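Local structure of AncCDT-1 (Synthetic construct, 5T0W) at residues 31-36 / 179-184; 127-132 / 150-155; 135-140 / 173-178. The protein binds arginine and probably serves as a periplasmic amino acid-binding protein, an ancestral precursor of cyclohexadienyl dehydratase. All blocks are in the same frame, centred on the assembly; numbering follows the deposited sequence.

Interaction 1 of 3, residues 31-36 / 179-184. With ARG (arginine), chain E.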
ATOM      1  N   ALA A  31      -3.085   8.704   1.587  1.00 31.76           N
ATOM      2  CA  ALA A  31      -2.510   8.881   2.910  1.00 32.32           C
ATOM      3  C   ALA A  31      -3.391   8.485   4.152  1.00 33.76           C
ATOM      4  O   ALA A  31      -3.239   8.995   5.292  1.00 34.69           O
ATOM      5  CB  ALA A  31      -1.975  10.296   2.987  1.00 32.91           C
ATOM      6  N   ASP A  32      -4.303   7.543   3.922  1.00 33.92           N
ATOM      7  CA  ASP A  32      -4.921   6.804   5.037  1.00 34.89           C
ATOM      8  C   ASP A  32      -4.603   5.346   4.857  1.00 33.57           C
ATOM      9  O   ASP A  32      -5.447   4.572   4.415  1.00 34.01           O
ATOM     10  CB  ASP A  32      -6.433   7.027   5.225  1.00 36.55           C
ATOM     11  CG  ASP A  32      -6.882   6.743   6.674  1.00 38.33           C
ATOM     12  OD1 ASP A  32      -6.092   6.120   7.435  1.00 37.95           O
ATOM     13  OD2 ASP A  32      -8.012   7.174   7.064  1.00 40.26           O
ATOM     14  N   TYR A  33      -3.369   4.976   5.191  1.00 32.33           N
ATOM     15  CA  TYR A  33      -2.911   3.620   4.959  1.00 30.86           C
ATOM     16  C   TYR A  33      -1.779   3.291   5.898  1.00 30.75           C
ATOM     17  O   TYR A  33      -0.634   3.177   5.489  1.00 29.94           O
ATOM     18  CB  TYR A  33      -2.501   3.477   3.497  1.00 29.50           C
ATOM     19  CG  TYR A  33      -2.328   2.063   3.052  1.00 28.61           C
ATOM     20  CD1 TYR A  33      -3.390   1.160   3.095  1.00 29.03           C
ATOM     21  CD2 TYR A  33      -1.117   1.625   2.563  1.00 27.49           C
ATOM     22  CE1 TYR A  33      -3.240  -0.140   2.671  1.00 28.27           C
ATOM     23  CE2 TYR A  33      -0.967   0.336   2.135  1.00 26.82           C
ATOM     24  CZ  TYR A  33      -2.034  -0.527   2.201  1.00 27.11           C
ATOM     25  OH  TYR A  33      -1.890  -1.779   1.807  1.00 26.79           O
ATOM     26  N   LYS A  34      -2.102   3.244   7.184  1.00 31.93           N
ATOM     27  CA  LYS A  34      -1.114   2.993   8.221  1.00 32.21           C
ATOM     28  C   LYS A  34      -0.705   1.581   8.099  1.00 31.05           C
ATOM     29  O   LYS A  34      -1.523   0.752   7.803  1.00 30.89           O
ATOM     30  CB  LYS A  34      -1.701   3.181   9.607  1.00 34.44           C
ATOM     31  CG  LYS A  34      -1.946   4.620   9.982  1.00 36.02           C
ATOM     32  CD  LYS A  34      -2.947   4.831  11.139  1.00 38.52           C
ATOM     33  CE  LYS A  34      -4.392   5.092  10.696  1.00 39.20           C
ATOM     34  NZ  LYS A  34      -5.284   5.129  11.909  1.00 41.62           N
ATOM     35  N   PRO A  35       0.567   1.293   8.335  1.00 30.44           N
ATOM     36  CA  PRO A  35       1.643   2.201   8.701  1.00 30.59           C
ATOM     37  C   PRO A  35       2.487   2.750   7.508  1.00 29.16           C
ATOM     38  O   PRO A  35       3.594   3.239   7.721  1.00 29.29           O
ATOM     39  CB  PRO A  35       2.505   1.318   9.595  1.00 31.17           C
ATOM     40  CG  PRO A  35       2.414  -0.012   8.941  1.00 30.32           C
ATOM     41  CD  PRO A  35       1.032  -0.103   8.339  1.00 30.01           C
ATOM     42  N   PHE A  36       1.964   2.717   6.288  1.00 27.97           N
ATOM     43  CA  PHE A  36       2.746   3.143   5.122  1.00 26.81           C
ATOM     44  C   PHE A  36       2.692   4.641   4.902  1.00 27.32           C
ATOM     45  O   PHE A  36       3.738   5.290   4.804  1.00 27.12           O
ATOM     46  CB  PHE A  36       2.275   2.417   3.876  1.00 25.68           C
ATOM     47  CG  PHE A  36       2.629   0.982   3.864  1.00 25.23           C
ATOM     48  CD1 PHE A  36       3.881   0.583   3.447  1.00 24.70           C
ATOM     49  CD2 PHE A  36       1.723   0.025   4.304  1.00 25.65           C
ATOM     50  CE1 PHE A  36       4.248  -0.749   3.456  1.00 24.64           C
ATOM     51  CE2 PHE A  36       2.069  -1.324   4.311  1.00 25.54           C
ATOM     52  CZ  PHE A  36       3.333  -1.703   3.880  1.00 25.10           C
ATOM     53  N   VAL A 179     -10.349  -7.942   3.837  1.00 21.14           N
ATOM     54  CA  VAL A 179      -9.061  -8.420   3.438  1.00 20.75           C
ATOM     55  C   VAL A 179      -8.216  -7.192   3.187  1.00 20.56           C
ATOM     56  O   VAL A 179      -8.691  -6.203   2.648  1.00 21.19           O
ATOM     57  CB  VAL A 179      -9.132  -9.299   2.175  1.00 21.28           C
ATOM     58  CG1 VAL A 179      -7.775  -9.940   1.914  1.00 21.85           C
ATOM     59  CG2 VAL A 179     -10.205 -10.382   2.289  1.00 21.32           C
ATOM     60  N   THR A 180      -6.953  -7.264   3.568  1.00 20.07           N
ATOM     61  CA  THR A 180      -6.032  -6.170   3.385  1.00 20.10           C
ATOM     62  C   THR A 180      -4.595  -6.710   3.471  1.00 20.16           C
ATOM     63  O   THR A 180      -4.387  -7.884   3.815  1.00 20.13           O
ATOM     64  CB  THR A 180      -6.313  -5.083   4.427  1.00 20.49           C
ATOM     65  OG1 THR A 180      -5.664  -3.877   4.046  1.00 21.38           O
ATOM     66  CG2 THR A 180      -5.792  -5.470   5.805  1.00 20.67           C
ATOM     67  N   ASP A 181      -3.593  -5.879   3.190  1.00 20.47           N
ATOM     68  CA  ASP A 181      -2.201  -6.293   3.316  1.00 20.70           C
ATOM     69  C   ASP A 181      -1.899  -6.696   4.744  1.00 20.69           C
ATOM     70  O   ASP A 181      -2.343  -6.025   5.685  1.00 20.71           O
ATOM     71  CB  ASP A 181      -1.247  -5.176   2.868  1.00 21.59           C
ATOM     72  CG  ASP A 181      -1.231  -4.965   1.340  1.00 21.93           C
ATOM     73  OD1 ASP A 181      -1.820  -5.759   0.601  1.00 21.49           O
ATOM     74  OD2 ASP A 181      -0.547  -4.038   0.876  1.00 22.84           O
ATOM     75  N   SER A 182      -1.078  -7.740   4.919  1.00 20.97           N
ATOM     76  CA  SER A 182      -0.761  -8.226   6.279  1.00 21.38           C
ATOM     77  C   SER A 182      -0.354  -7.125   7.246  1.00 22.07           C
ATOM     78  O   SER A 182      -0.849  -7.090   8.375  1.00 22.49           O
ATOM     79  CB  SER A 182       0.369  -9.259   6.325  1.00 22.31           C
ATOM     80  OG  SER A 182       0.541 -10.029   5.156  1.00 22.56           O
ATOM     81  N   PRO A 183       0.565  -6.243   6.853  1.00 22.66           N
ATOM     82  CA  PRO A 183       1.021  -5.246   7.835  1.00 23.83           C
ATOM     83  C   PRO A 183      -0.058  -4.242   8.211  1.00 24.00           C
ATOM     84  O   PRO A 183      -0.038  -3.685   9.297  1.00 24.97           O
ATOM     85  CB  PRO A 183       2.199  -4.561   7.135  1.00 24.68           C
ATOM     86  CG  PRO A 183       2.549  -5.441   5.983  1.00 24.13           C
ATOM     87  CD  PRO A 183       1.262  -6.104   5.575  1.00 22.82           C
ATOM     88  N   VAL A 184      -1.009  -4.023   7.307  1.00 23.35           N
ATOM     89  CA  VAL A 184      -2.135  -3.129   7.617  1.00 23.86           C
ATOM     90  C   VAL A 184      -3.104  -3.822   8.565  1.00 23.77           C
ATOM     91  O   VAL A 184      -3.565  -3.228   9.528  1.00 24.70           O
ATOM     92  CB  VAL A 184      -2.876  -2.683   6.352  1.00 23.27           C
ATOM     93  CG1 VAL A 184      -4.088  -1.855   6.698  1.00 23.73           C
ATOM     94  CG2 VAL A 184      -1.932  -1.904   5.460  1.00 24.18           C
TER
HETATM   95  N   ARG E 301      -0.675  -3.369  -1.564  1.00  7.68           N
HETATM   96  CA  ARG E 301      -2.028  -3.255  -2.124  1.00  7.57           C
HETATM   97  C   ARG E 301      -1.897  -2.818  -3.534  1.00  7.46           C
HETATM   98  O   ARG E 301      -2.876  -2.944  -4.270  1.00  7.30           O
HETATM   99  CB  ARG E 301      -2.833  -2.235  -1.374  1.00  7.80           C
HETATM  100  CG  ARG E 301      -2.266  -0.855  -1.544  1.00  8.38           C
HETATM  101  CD  ARG E 301      -3.208   0.214  -0.995  1.00  8.75           C
HETATM  102  NE  ARG E 301      -2.443   1.388  -0.608  1.00  9.10           N
HETATM  103  CZ  ARG E 301      -2.987   2.525  -0.206  1.00  9.46           C
HETATM  104  NH1 ARG E 301      -2.209   3.552   0.160  1.00  9.40           N
HETATM  105  NH2 ARG E 301      -4.308   2.635  -0.157  1.00  9.64           N
HETATM  106  OXT ARG E 301      -0.825  -2.321  -3.933  1.00  7.36           O
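The ring of Y33 lies between V184 and the bound arginine. On one face, V184 CG2 makes a CH-pi contact, 3.9 Å from the ring centroid. Over the opposite face lies the ligand guanidinium, with its NE 3.2 Å above the plane, over the ring centre. CG of Y33 is anti to the backbone N (chi1 -166°), and this carries the ring across to the 179-184 segment. The phenol OH reaches D181, 2.8 Å from D181 OD2, and the ring and carboxylate planes stand 71° apart. The same OD2 accepts a hydrogen bond from the ligand N at 2.5 Å. D181 OD1 is bonded to Q111 NE2 in strand 107-115, which helps fix the turn of the carboxylate. This acid probably balances the charge of the ligand amino group.

Beyond the ring, V184 CG2 also lies against K34 O. V184 CG2 meets the F36 ring at its edge, 4.2 Å from F36 CE2. P183 CB approaches F36 CE2 obliquely at 4.3 Å. P35 CD lies near P183 O. The 31-36 loop has a cis peptide before P35 and a bond from F36 N to Y33 O (2.8 Å). P35 and P183 also both touch F245 of helix 236-245.

The loop follows strand 24-29, whereas D181 ends strand 177-181 and V184 lies in helix 182-189. Strands 24-29 and 177-181 belong to different sheets. A ligand held between two lobes, with an aromatic over its side chain and an acid at its amino group, is typical of the amino acid pocket of family 3 solute-binding proteins.

Interaction 2 of 3, residues 127-132 / 150-155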
ATOM      1  N   GLU A 127     -11.192 -20.077   2.020  1.00 42.35           N
ATOM      2  CA  GLU A 127     -12.279 -20.936   1.566  1.00 42.15           C
ATOM      3  C   GLU A 127     -13.561 -20.745   2.391  1.00 40.81           C
ATOM      4  O   GLU A 127     -14.657 -20.786   1.840  1.00 40.16           O
ATOM      5  CB  GLU A 127     -11.839 -22.421   1.526  1.00 45.13           C
ATOM      6  CG  GLU A 127     -11.712 -22.964   0.097  1.00 45.97           C
ATOM      7  CD  GLU A 127     -12.802 -22.425  -0.848  1.00 43.93           C
ATOM      8  OE1 GLU A 127     -12.453 -21.774  -1.886  1.00 42.85           O
ATOM      9  OE2 GLU A 127     -14.010 -22.613  -0.528  1.00 43.41           O
ATOM     10  N   ASP A 128     -13.424 -20.565   3.698  1.00 41.17           N
ATOM     11  CA  ASP A 128     -14.582 -20.405   4.573  1.00 41.25           C
ATOM     12  C   ASP A 128     -15.382 -19.122   4.278  1.00 38.50           C
ATOM     13  O   ASP A 128     -16.519 -18.998   4.732  1.00 39.32           O
ATOM     14  CB  ASP A 128     -14.164 -20.449   6.050  1.00 43.60           C
ATOM     15  CG  ASP A 128     -13.685 -21.812   6.477  1.00 46.99           C
ATOM     16  OD1 ASP A 128     -13.451 -22.683   5.607  1.00 47.76           O
ATOM     17  OD2 ASP A 128     -13.528 -22.025   7.695  1.00 49.97           O
ATOM     18  N   LEU A 129     -14.776 -18.173   3.573  1.00 35.69           N
ATOM     19  CA  LEU A 129     -15.430 -16.935   3.193  1.00 33.53           C
ATOM     20  C   LEU A 129     -16.119 -17.018   1.829  1.00 32.11           C
ATOM     21  O   LEU A 129     -16.892 -16.139   1.487  1.00 31.04           O
ATOM     22  CB  LEU A 129     -14.425 -15.772   3.153  1.00 32.42           C
ATOM     23  CG  LEU A 129     -13.959 -15.168   4.486  1.00 33.47           C
ATOM     24  CD1 LEU A 129     -12.878 -14.114   4.351  1.00 32.41           C
ATOM     25  CD2 LEU A 129     -15.116 -14.580   5.275  1.00 34.24           C
ATOM     26  N   ASN A 130     -15.864 -18.082   1.077  1.00 32.25           N
ATOM     27  CA  ASN A 130     -16.439 -18.257  -0.248  1.00 31.46           C
ATOM     28  C   ASN A 130     -17.831 -18.902  -0.217  1.00 32.27           C
ATOM     29  O   ASN A 130     -18.105 -19.863  -0.931  1.00 32.97           O
ATOM     30  CB  ASN A 130     -15.496 -19.096  -1.099  1.00 32.17           C
ATOM     31  CG  ASN A 130     -15.942 -19.172  -2.538  1.00 32.13           C
ATOM     32  OD1 ASN A 130     -16.594 -18.253  -3.052  1.00 31.26           O
ATOM     33  ND2 ASN A 130     -15.554 -20.232  -3.213  1.00 33.60           N
ATOM     34  N   LYS A 131     -18.691 -18.371   0.646  1.00 32.49           N
ATOM     35  CA  LYS A 131     -20.090 -18.741   0.740  1.00 33.59           C
ATOM     36  C   LYS A 131     -20.957 -17.595   0.265  1.00 32.79           C
ATOM     37  O   LYS A 131     -20.490 -16.475   0.228  1.00 31.62           O
ATOM     38  CB  LYS A 131     -20.437 -19.076   2.185  1.00 35.51           C
ATOM     39  CG  LYS A 131     -20.168 -20.541   2.507  1.00 37.36           C
ATOM     40  CD  LYS A 131     -18.933 -20.741   3.354  1.00 38.21           C
ATOM     41  CE  LYS A 131     -19.363 -21.106   4.759  1.00 40.82           C
ATOM     42  NZ  LYS A 131     -18.288 -20.765   5.727  1.00 41.71           N
ATOM     43  N   PRO A 132     -22.227 -17.861  -0.104  1.00 33.77           N
ATOM     44  CA  PRO A 132     -23.016 -16.779  -0.705  1.00 33.98           C
ATOM     45  C   PRO A 132     -23.607 -15.769   0.287  1.00 35.03           C
ATOM     46  O   PRO A 132     -24.001 -14.669  -0.120  1.00 35.49           O
ATOM     47  CB  PRO A 132     -24.122 -17.520  -1.458  1.00 35.53           C
ATOM     48  CG  PRO A 132     -23.792 -18.974  -1.387  1.00 35.71           C
ATOM     49  CD  PRO A 132     -22.938 -19.141  -0.170  1.00 35.17           C
ATOM     50  N   GLU A 150     -11.242 -13.169  -7.303  1.00 36.98           N
ATOM     51  CA  GLU A 150     -10.784 -14.416  -7.870  1.00 40.26           C
ATOM     52  C   GLU A 150     -11.106 -15.606  -6.939  1.00 40.88           C
ATOM     53  O   GLU A 150     -11.664 -16.606  -7.388  1.00 41.59           O
ATOM     54  CB  GLU A 150      -9.278 -14.323  -8.176  1.00 42.69           C
ATOM     55  CG  GLU A 150      -8.807 -15.192  -9.333  1.00 46.82           C
ATOM     56  CD  GLU A 150      -7.360 -14.936  -9.711  1.00 49.39           C
ATOM     57  OE1 GLU A 150      -6.688 -15.864 -10.213  1.00 53.41           O
ATOM     58  OE2 GLU A 150      -6.893 -13.807  -9.497  1.00 48.70           O
ATOM     59  N   PHE A 151     -10.775 -15.490  -5.653  1.00 40.88           N
ATOM     60  CA  PHE A 151     -10.781 -16.643  -4.732  1.00 43.01           C
ATOM     61  C   PHE A 151     -12.019 -16.749  -3.830  1.00 41.59           C
ATOM     62  O   PHE A 151     -12.122 -17.667  -3.004  1.00 43.83           O
ATOM     63  CB  PHE A 151      -9.452 -16.620  -3.953  1.00 44.72           C
ATOM     64  CG  PHE A 151      -8.255 -16.568  -4.885  1.00 48.00           C
ATOM     65  CD1 PHE A 151      -8.066 -17.583  -5.827  1.00 50.73           C
ATOM     66  CD2 PHE A 151      -7.370 -15.474  -4.894  1.00 47.82           C
ATOM     67  CE1 PHE A 151      -7.012 -17.543  -6.729  1.00 53.51           C
ATOM     68  CE2 PHE A 151      -6.312 -15.438  -5.792  1.00 51.01           C
ATOM     69  CZ  PHE A 151      -6.133 -16.476  -6.711  1.00 53.76           C
ATOM     70  N   LEU A 152     -12.935 -15.787  -3.956  1.00 38.73           N
ATOM     71  CA  LEU A 152     -14.193 -15.805  -3.194  1.00 36.36           C
ATOM     72  C   LEU A 152     -15.370 -15.396  -4.079  1.00 35.34           C
ATOM     73  O   LEU A 152     -16.059 -14.432  -3.769  1.00 34.49           O
ATOM     74  CB  LEU A 152     -14.104 -14.861  -1.987  1.00 34.99           C
ATOM     75  CG  LEU A 152     -12.911 -14.964  -1.043  1.00 35.02           C
ATOM     76  CD1 LEU A 152     -12.900 -13.773  -0.091  1.00 33.86           C
ATOM     77  CD2 LEU A 152     -12.959 -16.261  -0.262  1.00 36.62           C
ATOM     78  N   PRO A 153     -15.595 -16.118  -5.185  1.00 35.61           N
ATOM     79  CA  PRO A 153     -16.515 -15.634  -6.215  1.00 35.89           C
ATOM     80  C   PRO A 153     -17.970 -15.814  -5.812  1.00 35.60           C
ATOM     81  O   PRO A 153     -18.821 -15.070  -6.286  1.00 36.44           O
ATOM     82  CB  PRO A 153     -16.187 -16.514  -7.434  1.00 37.79           C
ATOM     83  CG  PRO A 153     -15.615 -17.761  -6.861  1.00 38.34           C
ATOM     84  CD  PRO A 153     -14.871 -17.320  -5.625  1.00 37.16           C
ATOM     85  N   LYS A 154     -18.244 -16.768  -4.927  1.00 34.88           N
ATOM     86  CA  LYS A 154     -19.593 -16.876  -4.341  1.00 34.72           C
ATOM     87  C   LYS A 154     -19.947 -15.738  -3.356  1.00 33.97           C
ATOM     88  O   LYS A 154     -21.133 -15.482  -3.128  1.00 35.05           O
ATOM     89  CB  LYS A 154     -19.837 -18.206  -3.630  1.00 34.98           C
ATOM     90  CG  LYS A 154     -19.885 -19.387  -4.554  1.00 36.06           C
ATOM     91  CD  LYS A 154     -20.155 -20.613  -3.725  1.00 36.81           C
ATOM     92  CE  LYS A 154     -19.826 -21.890  -4.453  1.00 38.15           C
ATOM     93  NZ  LYS A 154     -20.304 -23.011  -3.594  1.00 39.36           N
ATOM     94  N   ALA A 155     -18.956 -15.074  -2.766  1.00 32.39           N
ATOM     95  CA  ALA A 155     -19.243 -14.087  -1.724  1.00 32.18           C
ATOM     96  C   ALA A 155     -19.685 -12.780  -2.313  1.00 32.67           C
ATOM     97  O   ALA A 155     -19.556 -12.558  -3.518  1.00 33.10           O
ATOM     98  CB  ALA A 155     -18.026 -13.869  -0.828  1.00 31.11           C
TER
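A type I beta turn from L152 to A155, at the end of helix 143-151, is held by the side chain of N130. N130 OD1 accepts a hydrogen bond from K154 N at 2.9 Å, with the donor nearly along the C=O axis and an angle of 144° at the hydrogen. With chi1 at -173° the amide extends away from the backbone N and over the turn. N130 OD1 also lies 3.2 Å from P153 CD. N130 itself is the centre of an inverse gamma turn, closed by a weak bond from K131 N to L129 O.

The turn leads from helix 143-151 into strand 156-160. With strand 135-139 these form a beta-alpha-beta unit of parallel strands, and the 127-132 loop leads into the first of them.

Deeper in, L129 CB packs on L152 CD2 at 3.7 Å. Both leucines are buried, and L152 also touches F126. A155 CB lies 3.4 Å from L129 O. Further along, the two backbones run close. A155 CA points its hydrogen at K131 O, and P132 CA does so at K154 O, each at 3.3 Å. On the outer side K131 NZ folds back to D128 O, bonded at 2.7 Å on a lone pair in the carbonyl plane.

Interaction 3 of 3, residues 135-140 / 173-178. With ARG (arginine), chain E.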
ATOM      1  N   LYS A 135     -20.386 -11.425   3.357  1.00 31.58           N
ATOM      2  CA  LYS A 135     -20.022 -10.110   2.810  1.00 30.37           C
ATOM      3  C   LYS A 135     -18.609  -9.772   3.247  1.00 28.33           C
ATOM      4  O   LYS A 135     -18.299  -9.799   4.432  1.00 29.18           O
ATOM      5  CB  LYS A 135     -20.967  -9.005   3.308  1.00 32.93           C
ATOM      6  CG  LYS A 135     -22.433  -9.158   2.919  1.00 35.49           C
ATOM      7  CD  LYS A 135     -23.309  -8.150   3.668  1.00 38.94           C
ATOM      8  CE  LYS A 135     -24.690  -8.685   4.055  1.00 42.41           C
ATOM      9  NZ  LYS A 135     -25.818  -8.027   3.334  1.00 44.99           N
ATOM     10  N   VAL A 136     -17.764  -9.442   2.291  1.00 25.99           N
ATOM     11  CA  VAL A 136     -16.376  -9.074   2.560  1.00 24.47           C
ATOM     12  C   VAL A 136     -16.024  -7.712   2.018  1.00 23.53           C
ATOM     13  O   VAL A 136     -16.328  -7.436   0.872  1.00 23.27           O
ATOM     14  CB  VAL A 136     -15.466 -10.089   1.795  1.00 23.35           C
ATOM     15  CG1 VAL A 136     -13.994  -9.738   1.910  1.00 22.51           C
ATOM     16  CG2 VAL A 136     -15.766 -11.526   2.228  1.00 24.20           C
ATOM     17  N   ALA A 137     -15.339  -6.898   2.822  1.00 23.22           N
ATOM     18  CA  ALA A 137     -14.991  -5.533   2.466  1.00 22.73           C
ATOM     19  C   ALA A 137     -13.527  -5.418   2.075  1.00 21.21           C
ATOM     20  O   ALA A 137     -12.667  -6.079   2.647  1.00 20.94           O
ATOM     21  CB  ALA A 137     -15.270  -4.577   3.623  1.00 24.20           C
ATOM     22  N   VAL A 138     -13.254  -4.556   1.097  1.00 20.68           N
ATOM     23  CA  VAL A 138     -11.915  -4.317   0.620  1.00 19.73           C
ATOM     24  C   VAL A 138     -11.792  -2.910   0.102  1.00 20.02           C
ATOM     25  O   VAL A 138     -12.801  -2.278  -0.268  1.00 21.02           O
ATOM     26  CB  VAL A 138     -11.550  -5.265  -0.542  1.00 19.36           C
ATOM     27  CG1 VAL A 138     -11.502  -6.720  -0.090  1.00 19.33           C
ATOM     28  CG2 VAL A 138     -12.497  -5.100  -1.711  1.00 19.95           C
ATOM     29  N   GLN A 139     -10.553  -2.441  -0.020  1.00 19.58           N
ATOM     30  CA  GLN A 139     -10.312  -1.159  -0.651  1.00 20.05           C
ATOM     31  C   GLN A 139     -10.382  -1.275  -2.174  1.00 20.45           C
ATOM     32  O   GLN A 139      -9.787  -2.161  -2.748  1.00 20.26           O
ATOM     33  CB  GLN A 139      -8.987  -0.586  -0.225  1.00 19.85           C
ATOM     34  CG  GLN A 139      -8.648   0.746  -0.919  1.00 20.60           C
ATOM     35  CD  GLN A 139      -7.427   1.432  -0.338  1.00 20.61           C
ATOM     36  OE1 GLN A 139      -6.424   0.790   0.040  1.00 20.25           O
ATOM     37  NE2 GLN A 139      -7.496   2.740  -0.247  1.00 21.41           N
ATOM     38  N   LEU A 140     -11.116  -0.382  -2.813  1.00 21.55           N
ATOM     39  CA  LEU A 140     -11.317  -0.418  -4.254  1.00 22.70           C
ATOM     40  C   LEU A 140     -10.009  -0.239  -5.006  1.00 22.93           C
ATOM     41  O   LEU A 140      -9.198   0.618  -4.670  1.00 22.78           O
ATOM     42  CB  LEU A 140     -12.290   0.695  -4.677  1.00 24.66           C
ATOM     43  CG  LEU A 140     -12.489   0.848  -6.222  1.00 26.75           C
ATOM     44  CD1 LEU A 140     -13.204  -0.320  -6.908  1.00 27.23           C
ATOM     45  CD2 LEU A 140     -13.191   2.162  -6.506  1.00 29.17           C
ATOM     46  N   GLY A 173     -20.654  -4.665  11.644  1.00 30.10           N
ATOM     47  CA  GLY A 173     -21.378  -5.882  11.323  1.00 28.68           C
ATOM     48  C   GLY A 173     -21.898  -5.942   9.899  1.00 27.52           C
ATOM     49  O   GLY A 173     -22.474  -6.955   9.498  1.00 26.96           O
ATOM     50  N   ARG A 174     -21.731  -4.872   9.122  1.00 27.56           N
ATOM     51  CA  ARG A 174     -22.248  -4.849   7.751  1.00 26.88           C
ATOM     52  C   ARG A 174     -21.436  -5.729   6.812  1.00 25.15           C
ATOM     53  O   ARG A 174     -21.861  -6.003   5.682  1.00 24.74           O
ATOM     54  CB  ARG A 174     -22.332  -3.436   7.201  1.00 28.02           C
ATOM     55  CG  ARG A 174     -23.441  -2.618   7.835  1.00 30.04           C
ATOM     56  CD  ARG A 174     -23.622  -1.307   7.097  1.00 31.67           C
ATOM     57  NE  ARG A 174     -22.512  -0.371   7.323  1.00 32.52           N
ATOM     58  CZ  ARG A 174     -22.321   0.328   8.447  1.00 34.49           C
ATOM     59  NH1 ARG A 174     -23.117   0.197   9.503  1.00 35.57           N
ATOM     60  NH2 ARG A 174     -21.308   1.174   8.539  1.00 35.61           N
ATOM     61  N   ALA A 175     -20.267  -6.137   7.277  1.00 24.29           N
ATOM     62  CA  ALA A 175     -19.467  -7.084   6.553  1.00 22.98           C
ATOM     63  C   ALA A 175     -18.949  -8.072   7.530  1.00 22.58           C
ATOM     64  O   ALA A 175     -18.769  -7.761   8.717  1.00 23.06           O
ATOM     65  CB  ALA A 175     -18.324  -6.392   5.824  1.00 22.80           C
ATOM     66  N   ASP A 176     -18.717  -9.279   7.037  1.00 22.03           N
ATOM     67  CA  ASP A 176     -18.280 -10.368   7.903  1.00 22.37           C
ATOM     68  C   ASP A 176     -16.789 -10.352   8.058  1.00 21.96           C
ATOM     69  O   ASP A 176     -16.282 -10.811   9.053  1.00 22.78           O
ATOM     70  CB  ASP A 176     -18.732 -11.710   7.341  1.00 22.63           C
ATOM     71  CG  ASP A 176     -20.208 -11.759   7.129  1.00 23.27           C
ATOM     72  OD1 ASP A 176     -20.942 -11.868   8.131  1.00 24.19           O
ATOM     73  OD2 ASP A 176     -20.644 -11.593   5.973  1.00 23.49           O
ATOM     74  N   ALA A 177     -16.089  -9.806   7.069  1.00 21.31           N
ATOM     75  CA  ALA A 177     -14.657  -9.754   7.069  1.00 20.90           C
ATOM     76  C   ALA A 177     -14.155  -8.650   6.177  1.00 20.96           C
ATOM     77  O   ALA A 177     -14.918  -8.113   5.370  1.00 21.03           O
ATOM     78  CB  ALA A 177     -14.116 -11.074   6.590  1.00 20.78           C
ATOM     79  N   MET A 178     -12.876  -8.306   6.328  1.00 21.35           N
ATOM     80  CA  MET A 178     -12.176  -7.502   5.362  1.00 21.84           C
ATOM     81  C   MET A 178     -10.817  -8.136   5.063  1.00 21.45           C
ATOM     82  O   MET A 178     -10.231  -8.801   5.890  1.00 21.50           O
ATOM     83  CB  MET A 178     -12.015  -6.051   5.798  1.00 23.56           C
ATOM     84  CG  MET A 178     -10.837  -5.738   6.676  1.00 25.26           C
ATOM     85  SD  MET A 178     -10.683  -3.956   7.091  1.00 29.53           S
ATOM     86  CE  MET A 178     -10.089  -3.268   5.570  1.00 28.76           C
TER
HETATM   87  N   ARG E 301      -0.675  -3.369  -1.564  1.00  7.68           N
HETATM   88  CA  ARG E 301      -2.028  -3.255  -2.124  1.00  7.57           C
HETATM   89  C   ARG E 301      -1.897  -2.818  -3.534  1.00  7.46           C
HETATM   90  O   ARG E 301      -2.876  -2.944  -4.270  1.00  7.30           O
HETATM   91  CB  ARG E 301      -2.833  -2.235  -1.374  1.00  7.80           C
HETATM   92  CG  ARG E 301      -2.266  -0.855  -1.544  1.00  8.38           C
HETATM   93  CD  ARG E 301      -3.208   0.214  -0.995  1.00  8.75           C
HETATM   94  NE  ARG E 301      -2.443   1.388  -0.608  1.00  9.10           N
HETATM   95  CZ  ARG E 301      -2.987   2.525  -0.206  1.00  9.46           C
HETATM   96  NH1 ARG E 301      -2.209   3.552   0.160  1.00  9.40           N
HETATM   97  NH2 ARG E 301      -4.308   2.635  -0.157  1.00  9.64           N
HETATM   98  OXT ARG E 301      -0.825  -2.321  -3.933  1.00  7.36           O
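Two neighbouring parallel strands, 135-139 and 177-181, begin their pairing here, V136 with A177 and A137 with M178. Just before them, D176 OD2 accepts a hydrogen bond from K135 N at 2.6 Å, nearly straight at 170°. The carboxylate reaches it because CG sits beside the backbone N of D176 (chi1 -56°). In return D176 N donates to K135 O at 2.7 Å, and A177 N adds a weak bond to that oxygen. With an alanine at D176, K135 N would probably lose its acceptor and the strand start would be tied down less firmly. The regular pairing follows, with A137 N bonded to A177 O at 2.9 Å.

V136 and A177 point to one face of the sheet. A137 and M178 point to the other, their CB atoms 4.2 Å apart, and A137 CB also packs on A175 CB. At the far end of its strand, Q139 OE1 accepts a hydrogen bond from ligand NH2 at 2.8 Å, while Q139 NE2 is bonded to E161 O.

Strand 135-139 lies between strands 156-160 and 177-181. Helix 163-171 packs on the A175 and M178 side. Strand 177-181 also pairs antiparallel with strand 107-115, where the A177 side chain touches I113 and V115.

Overall arrangement
Interactions 1 and 3 share strand 177-181 and touch directly: V179 N lies 3.2 Å from A137 O, a probable hydrogen bond that continues the strand pairing. Their centres are 15 Å apart. Both reach the bound arginine, interaction 1 at its amino group and guanidinium, and interaction 3 at the guanidinium. Y33 CE1 comes within 4.2 Å of Q139 OE1. Interaction 2 lies at the surface, its centre about 23 Å from that of interaction 1 and about 12 Å from that of interaction 3. It meets the latter where L129 CD2 packs on A177 CB at 3.9 Å. The side chain of F151 is about 13 Å from the ligand at the nearest atoms.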